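Local coordinates for protein ORF 37 (PDB 3FHD) that degrades DNA as a metal-dependent endonuclease and exonuclease, processing branched or non-linear viral DNA into unit-length linear genomes for packaging, at residues 96-100 against 153-157; 137-141 against 231-235; 224-230 against 255-259. All blocks are in the same frame, centred on the assembly; numbering follows the deposited sequence.

Contact 1. Residues 96-100 against 153-157; sequences VGEFI and LNPVW
Ile100 of helix 83-100 points its CB at a type I beta turn, Asn154 to Trp157, that leads into helix 157-161; Asn154 caps that helix start. CG2 of the isoleucine packs 3.7 Å from Pro155 CG and close to Val156 CG1, the Ile100 and Val156 side chains crossing at about a right angle, and it also passes near Asn154 OD1. The other branch, CG1, lies between the backbone N and the carbonyl carbon (chi1 69°), which carries CD1 toward the same amide, 4.1 Å from Asn154 ND2.

One turn earlier on the helix, Val96 CG2 meets Val156 CG1 at 3.7 Å, and the valines run obliquely to each other. Val156 CG1 is thus shared by Val96 and Ile100. On the outer side, Phe99 swings its ring out with CG opposite the backbone N (chi1 -178°), bringing CE2 to 3.6 Å from Pro155 CG; the proline approaches the ring at a slant. Leu54 touches Phe99, Pro155 and Val156, so helix 47-55 also joins this apolar patch, and Leu38 of helix 38-42 packs on Val96 and Phe99.

No hydrogen bond crosses between the two segments, and the join is side-chain packing within the helical part of this alkaline nuclease, away from the magnesium site. The turn holds its own shape: Asn154 OD1 accepts from Val156 N at 2.8 Å, in the carbonyl plane, with an N-H...O angle of 166°.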
# COMPACT_ATOMS: atom_id res chain seq x y z
N VAL A 96 -3.97 -7.87 21.91
CA VAL A 96 -2.61 -7.99 21.35
C VAL A 96 -1.60 -6.90 21.71
O VAL A 96 -0.40 -7.08 21.47
CB VAL A 96 -2.59 -8.11 19.78
CG1 VAL A 96 -3.54 -9.17 19.31
CG2 VAL A 96 -2.86 -6.76 19.11
N GLY A 97 -2.09 -5.79 22.26
CA GLY A 97 -1.25 -4.61 22.54
C GLY A 97 0.03 -4.90 23.30
O GLY A 97 1.12 -4.52 22.86
N GLU A 98 -0.09 -5.60 24.43
CA GLU A 98 1.06 -6.00 25.24
C GLU A 98 2.05 -6.85 24.46
O GLU A 98 3.25 -6.58 24.44
CB GLU A 98 0.57 -6.77 26.48
N PHE A 99 1.54 -7.89 23.80
CA PHE A 99 2.37 -8.77 22.97
C PHE A 99 3.20 -8.04 21.88
O PHE A 99 4.35 -8.39 21.64
CB PHE A 99 1.52 -9.91 22.39
CG PHE A 99 2.30 -10.90 21.56
CD1 PHE A 99 3.18 -11.80 22.17
CD2 PHE A 99 2.14 -10.95 20.18
CE1 PHE A 99 3.90 -12.71 21.40
CE2 PHE A 99 2.85 -11.85 19.40
CZ PHE A 99 3.74 -12.73 20.00
N ILE A 100 2.62 -7.02 21.24
CA ILE A 100 3.35 -6.23 20.22
C ILE A 100 3.91 -4.90 20.73
O ILE A 100 4.46 -4.10 19.96
CB ILE A 100 2.51 -5.98 18.94
CG1 ILE A 100 1.35 -5.00 19.23
CG2 ILE A 100 2.03 -7.31 18.35
CD1 ILE A 100 0.49 -4.67 18.02
N LEU A 153 6.42 -8.02 9.23
CA LEU A 153 7.16 -8.56 10.41
C LEU A 153 6.34 -8.54 11.71
O LEU A 153 6.70 -9.19 12.70
CB LEU A 153 8.46 -7.80 10.65
CG LEU A 153 9.47 -7.65 9.51
CD1 LEU A 153 10.73 -6.91 10.03
CD2 LEU A 153 9.83 -8.97 8.81
N ASN A 154 5.27 -7.77 11.71
CA ASN A 154 4.41 -7.62 12.88
C ASN A 154 3.46 -8.82 12.92
O ASN A 154 2.81 -9.13 11.93
CB ASN A 154 3.63 -6.29 12.84
CG ASN A 154 2.77 -6.07 14.09
OD1 ASN A 154 1.95 -6.92 14.44
ND2 ASN A 154 2.95 -4.93 14.75
N PRO A 155 3.37 -9.51 14.06
CA PRO A 155 2.54 -10.72 14.06
C PRO A 155 1.03 -10.50 13.90
O PRO A 155 0.31 -11.48 13.66
CB PRO A 155 2.82 -11.32 15.45
CG PRO A 155 3.19 -10.14 16.28
CD PRO A 155 4.04 -9.31 15.37
N VAL A 156 0.54 -9.26 14.01
CA VAL A 156 -0.89 -8.99 13.81
C VAL A 156 -1.24 -8.48 12.42
O VAL A 156 -2.41 -8.30 12.14
CB VAL A 156 -1.53 -8.06 14.91
CG1 VAL A 156 -1.09 -8.49 16.32
CG2 VAL A 156 -1.25 -6.57 14.63
N TRP A 157 -0.23 -8.28 11.55
CA TRP A 157 -0.40 -7.76 10.16
C TRP A 157 -1.55 -8.42 9.39
O TRP A 157 -2.45 -7.72 8.93
CB TRP A 157 0.92 -7.92 9.36
CG TRP A 157 0.99 -7.11 8.10
CD1 TRP A 157 1.09 -7.59 6.83
CD2 TRP A 157 0.99 -5.67 8.00
NE1 TRP A 157 1.13 -6.53 5.94
CE2 TRP A 157 1.08 -5.35 6.63
CE3 TRP A 157 0.93 -4.63 8.95
CZ2 TRP A 157 1.12 -4.01 6.17
CZ3 TRP A 157 0.96 -3.28 8.48
CH2 TRP A 157 1.03 -3.00 7.10

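Contact 2. Residues 137-141 against 231-235; sequences RHHIC and QSPQN
Pro233 lies against the backbone of helix 134-147 at Arg137 and His138, its CB 3.6 Å from His138 N and close to the CB of Arg137. This is the tight part of the contact. One turn on, Cys141 sends SG toward the loop, 3.8 Å from Pro233 CA and 3.7 Å from Gln231 O, so the sulfur sits over the bend where the chain passes from Gln231 to Pro233. Helix 394-412 closes over the same place: Leu412 touches His138 and Pro233, and Tyr409 meets the His138 ring edge-to-face while its OH bonds to Gln231 O.

The loop joins strands 230-231 and 238-240, and within it Ser232 forms an ST motif, its OG accepting from Asn235 N; Glu408 bonds to that same hydroxyl. This strand-to-strand connection of the nuclease thus lies between helices 134-147 and 394-412.

Beyond the proline the packing gives way to polar reach, toward the partly exposed Gln234. Arg137 bends at chi3 (-60°), which turns NE back to donate a hydrogen bond to Pro233 O at 2.7 Å, with the oxygen almost in the guanidinium plane. NH2 of Arg137 donates to Gln234 OE1 at 3.0 Å; here the donor stands 21° off the amide's carbonyl plane, although the two flat groups are only 16° from parallel. Two hydrogen bonds at its edge should limit rotation of the guanidinium.

At the other end one water bridges the segments: it gives a hydrogen to Cys141 O at 2.8 Å and accepts from Gln231 N and, at 3.2 Å, from Gln231 NE2, which also bonds to Asn89 OD1.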
# COMPACT_ATOMS: atom_id res chain seq x y z
N ARG A 137 -11.71 8.95 15.62
CA ARG A 137 -11.48 7.79 14.78
C ARG A 137 -10.12 7.96 14.08
O ARG A 137 -9.32 7.03 14.00
CB ARG A 137 -12.62 7.62 13.77
CG ARG A 137 -13.93 7.13 14.40
CD ARG A 137 -14.93 6.60 13.34
NE ARG A 137 -15.30 7.63 12.36
CZ ARG A 137 -16.22 8.57 12.53
NH1 ARG A 137 -16.93 8.67 13.65
NH2 ARG A 137 -16.44 9.43 11.54
N HIS A 138 -9.87 9.17 13.59
CA HIS A 138 -8.59 9.53 12.99
C HIS A 138 -7.42 9.25 13.94
O HIS A 138 -6.37 8.67 13.55
CB HIS A 138 -8.58 11.00 12.59
CG HIS A 138 -7.30 11.45 11.94
ND1 HIS A 138 -6.63 12.58 12.33
CD2 HIS A 138 -6.57 10.90 10.95
CE1 HIS A 138 -5.53 12.72 11.60
NE2 HIS A 138 -5.47 11.71 10.76
N HIS A 139 -7.58 9.68 15.19
CA HIS A 139 -6.55 9.44 16.19
C HIS A 139 -6.29 7.93 16.42
O HIS A 139 -5.13 7.52 16.41
CB HIS A 139 -6.85 10.16 17.51
CG HIS A 139 -5.74 10.02 18.50
ND1 HIS A 139 -4.67 10.89 18.55
CD2 HIS A 139 -5.52 9.10 19.47
CE1 HIS A 139 -3.85 10.52 19.52
NE2 HIS A 139 -4.34 9.43 20.08
N ILE A 140 -7.34 7.13 16.56
CA ILE A 140 -7.20 5.68 16.66
C ILE A 140 -6.45 5.06 15.44
O ILE A 140 -5.50 4.26 15.59
CB ILE A 140 -8.58 4.99 16.92
CG1 ILE A 140 -9.12 5.28 18.36
CG2 ILE A 140 -8.53 3.49 16.59
CD1 ILE A 140 -8.25 4.77 19.47
N CYS A 141 -6.85 5.45 14.24
CA CYS A 141 -6.23 4.92 13.03
C CYS A 141 -4.74 5.26 12.93
O CYS A 141 -3.90 4.44 12.50
CB CYS A 141 -7.02 5.40 11.81
SG CYS A 141 -8.67 4.65 11.72
N GLN A 231 -5.98 2.42 8.24
CA GLN A 231 -7.39 2.16 7.97
C GLN A 231 -8.06 3.54 7.65
O GLN A 231 -7.61 4.59 8.16
CB GLN A 231 -8.04 1.55 9.22
CG GLN A 231 -7.37 0.25 9.69
CD GLN A 231 -7.82 -0.16 11.10
OE1 GLN A 231 -8.73 -0.98 11.26
NE2 GLN A 231 -7.17 0.41 12.12
N SER A 232 -9.10 3.55 6.82
CA SER A 232 -9.95 4.73 6.66
C SER A 232 -10.77 5.03 7.93
O SER A 232 -11.63 4.24 8.31
CB SER A 232 -10.92 4.60 5.46
OG SER A 232 -11.96 5.59 5.57
N PRO A 233 -10.55 6.20 8.58
CA PRO A 233 -11.37 6.51 9.76
C PRO A 233 -12.81 6.87 9.42
O PRO A 233 -13.68 6.85 10.29
CB PRO A 233 -10.64 7.70 10.41
CG PRO A 233 -9.89 8.36 9.23
CD PRO A 233 -9.51 7.22 8.33
N GLN A 234 -13.08 7.22 8.16
CA GLN A 234 -14.41 7.67 7.80
C GLN A 234 -15.35 6.52 7.44
O GLN A 234 -16.53 6.62 7.68
CB GLN A 234 -14.35 8.69 6.66
CG GLN A 234 -13.68 10.02 7.04
CD GLN A 234 -14.45 10.77 8.12
OE1 GLN A 234 -14.66 10.27 9.23
NE2 GLN A 234 -14.86 11.98 7.81
N ASN A 235 -14.79 5.40 6.95
CA ASN A 235 -15.65 4.24 6.60
C ASN A 235 -15.27 2.88 7.21
O ASN A 235 -16.13 2.01 7.38
CB ASN A 235 -15.79 4.13 5.07
CG ASN A 235 -14.45 4.07 4.36
OD1 ASN A 235 -13.67 3.14 4.55
ND2 ASN A 235 -14.17 5.08 3.53
O HOH W 1 -5.01 2.41 10.92

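Contact 3. Residues 224-230 against 255-259; sequences CLDYGFM and RLQFD
Tyr227 and Phe258 make the aromatic part of this contact, reaching in from opposite directions and meeting rim to rim. Their planes are only 5° apart and the centroids 5.9 Å, yet neither ring covers the other's face. The closest carbons are Tyr227 CE1 and Phe258 CZ, at 3.8 Å, and the phenol oxygen lies beside Phe258 CE1.

Strand 256-259 pairs with 248-250 in a two-stranded antiparallel sheet; Val248 of that partner touches Tyr227, Leu256 and Phe258, and Ile410 of helix 394-412 also touches Phe258. The contact thus sets the loop 224-230 against this small sheet of a PD-(D/E)XK superfamily nuclease, near its metal site: the Tyr227 side chain is about 7 Å from that of Asp243, a magnesium ligand.

The sulfur contacts differ in direction. With CG anti to the carbonyl carbon (chi1 -71°) and the chain extended at chi2 (169°), Met230 brings SD to the edge of the Phe258 ring, in its plane and 3.8 Å from CZ, a Met-aromatic contact. Cys224 SG instead sits above one face of the Tyr227 ring in its own segment, shifted toward the rim, and makes an apolar contact with Leu256 CD2 at 4.2 Å.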
# COMPACT_ATOMS: atom_id res chain seq x y z
N CYS A 224 9.93 9.27 5.44
CA CYS A 224 9.54 8.13 6.23
C CYS A 224 9.72 6.89 5.38
O CYS A 224 9.21 6.80 4.24
CB CYS A 224 8.10 8.27 6.71
SG CYS A 224 7.60 6.92 7.78
N LEU A 225 10.47 5.94 5.95
CA LEU A 225 10.75 4.67 5.33
C LEU A 225 9.85 3.55 5.84
O LEU A 225 9.69 2.56 5.15
CB LEU A 225 12.24 4.30 5.50
N ASP A 226 9.29 3.70 7.05
CA ASP A 226 8.45 2.63 7.62
C ASP A 226 7.04 3.11 8.06
O ASP A 226 6.88 3.81 9.05
CB ASP A 226 9.16 1.91 8.78
CG ASP A 226 10.52 1.35 8.37
OD1 ASP A 226 10.55 0.45 7.51
OD2 ASP A 226 11.54 1.82 8.90
N TYR A 227 6.04 2.70 7.28
CA TYR A 227 4.61 3.02 7.49
C TYR A 227 3.86 1.76 7.85
O TYR A 227 4.04 0.75 7.19
CB TYR A 227 4.01 3.49 6.16
CG TYR A 227 4.36 4.91 5.88
CD1 TYR A 227 3.63 5.92 6.48
CD2 TYR A 227 5.43 5.25 5.07
CE1 TYR A 227 3.92 7.22 6.27
CE2 TYR A 227 5.73 6.61 4.85
CZ TYR A 227 4.96 7.57 5.47
OH TYR A 227 5.17 8.93 5.33
N GLY A 228 2.95 1.86 8.83
CA GLY A 228 2.08 0.76 9.20
C GLY A 228 0.82 0.74 8.33
O GLY A 228 0.80 1.27 7.22
N PHE A 229 -0.22 0.11 8.85
CA PHE A 229 -1.44 -0.01 8.09
C PHE A 229 -2.42 1.12 8.48
O PHE A 229 -2.77 1.26 9.64
CB PHE A 229 -2.10 -1.36 8.38
CG PHE A 229 -3.19 -1.68 7.40
CD1 PHE A 229 -2.92 -1.77 6.03
CD2 PHE A 229 -4.49 -1.89 7.84
CE1 PHE A 229 -3.96 -2.08 5.09
CE2 PHE A 229 -5.50 -2.19 6.96
CZ PHE A 229 -5.25 -2.27 5.59
N MET A 230 -2.82 1.91 7.49
CA MET A 230 -3.69 3.05 7.70
C MET A 230 -5.10 2.71 7.27
O MET A 230 -5.39 2.75 6.07
CB MET A 230 -3.19 4.22 6.86
CG MET A 230 -1.89 4.77 7.44
SD MET A 230 -0.94 5.94 6.47
CE MET A 230 -1.28 5.47 4.82
N ARG A 255 2.08 10.63 16.35
CA ARG A 255 1.56 10.09 15.09
C ARG A 255 2.16 10.77 13.85
O ARG A 255 2.88 11.78 13.97
CB ARG A 255 0.03 10.27 15.09
N LEU A 256 1.84 10.23 12.67
CA LEU A 256 2.34 10.77 11.39
C LEU A 256 1.67 12.06 10.97
O LEU A 256 0.47 12.27 11.20
CB LEU A 256 2.22 9.75 10.25
CG LEU A 256 3.35 8.71 10.17
CD1 LEU A 256 2.94 7.62 9.21
CD2 LEU A 256 4.71 9.31 9.77
N GLN A 257 2.48 12.92 10.34
CA GLN A 257 2.03 14.16 9.73
C GLN A 257 2.46 14.16 8.27
O GLN A 257 3.65 14.25 7.96
CB GLN A 257 2.64 15.38 10.45
CG GLN A 257 1.70 16.09 11.42
CD GLN A 257 2.25 17.43 11.95
OE1 GLN A 257 3.45 17.74 11.84
NE2 GLN A 257 1.37 18.21 12.54
N PHE A 258 1.47 14.04 7.38
CA PHE A 258 1.66 14.24 5.96
C PHE A 258 1.59 15.75 5.62
O PHE A 258 0.57 16.40 5.85
CB PHE A 258 0.58 13.50 5.18
CG PHE A 258 0.65 12.00 5.28
CD1 PHE A 258 1.58 11.28 4.52
CD2 PHE A 258 -0.24 11.30 6.08
CE1 PHE A 258 1.66 9.88 4.58
CE2 PHE A 258 -0.17 9.87 6.15
CZ PHE A 258 0.78 9.18 5.39
N ASP A 259 2.68 16.31 5.09
CA ASP A 259 2.64 17.66 4.54
C ASP A 259 1.65 17.67 3.36
O ASP A 259 1.63 16.72 2.57
CB ASP A 259 4.03 18.07 4.05
CG ASP A 259 4.13 19.54 3.70
OD1 ASP A 259 3.81 20.39 4.56
OD2 ASP A 259 4.56 19.86 2.57

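Overall arrangement
All three contacts fall within the alkaline exonuclease family region. Contacts 2 and 3 are neighbours in sequence, 224-230 running straight into 231-235, and their centres lie 14 Å apart; both draw on helices 134-147 and 394-412. Contact 1 closes before contact 3 opens, while its segments alternate with those of contact 2, whose centre is 19 Å away (nearest atoms about 9 Å). Its centre is 18 Å from that of contact 3, but Trp157, at the start of helix 157-161, packs on Gly228 and Phe229, its CZ3 3.6 Å from Phe229 N. Contacts 1 and 2 involve the helical part, away from the magnesium site; contact 3 lies near the metal.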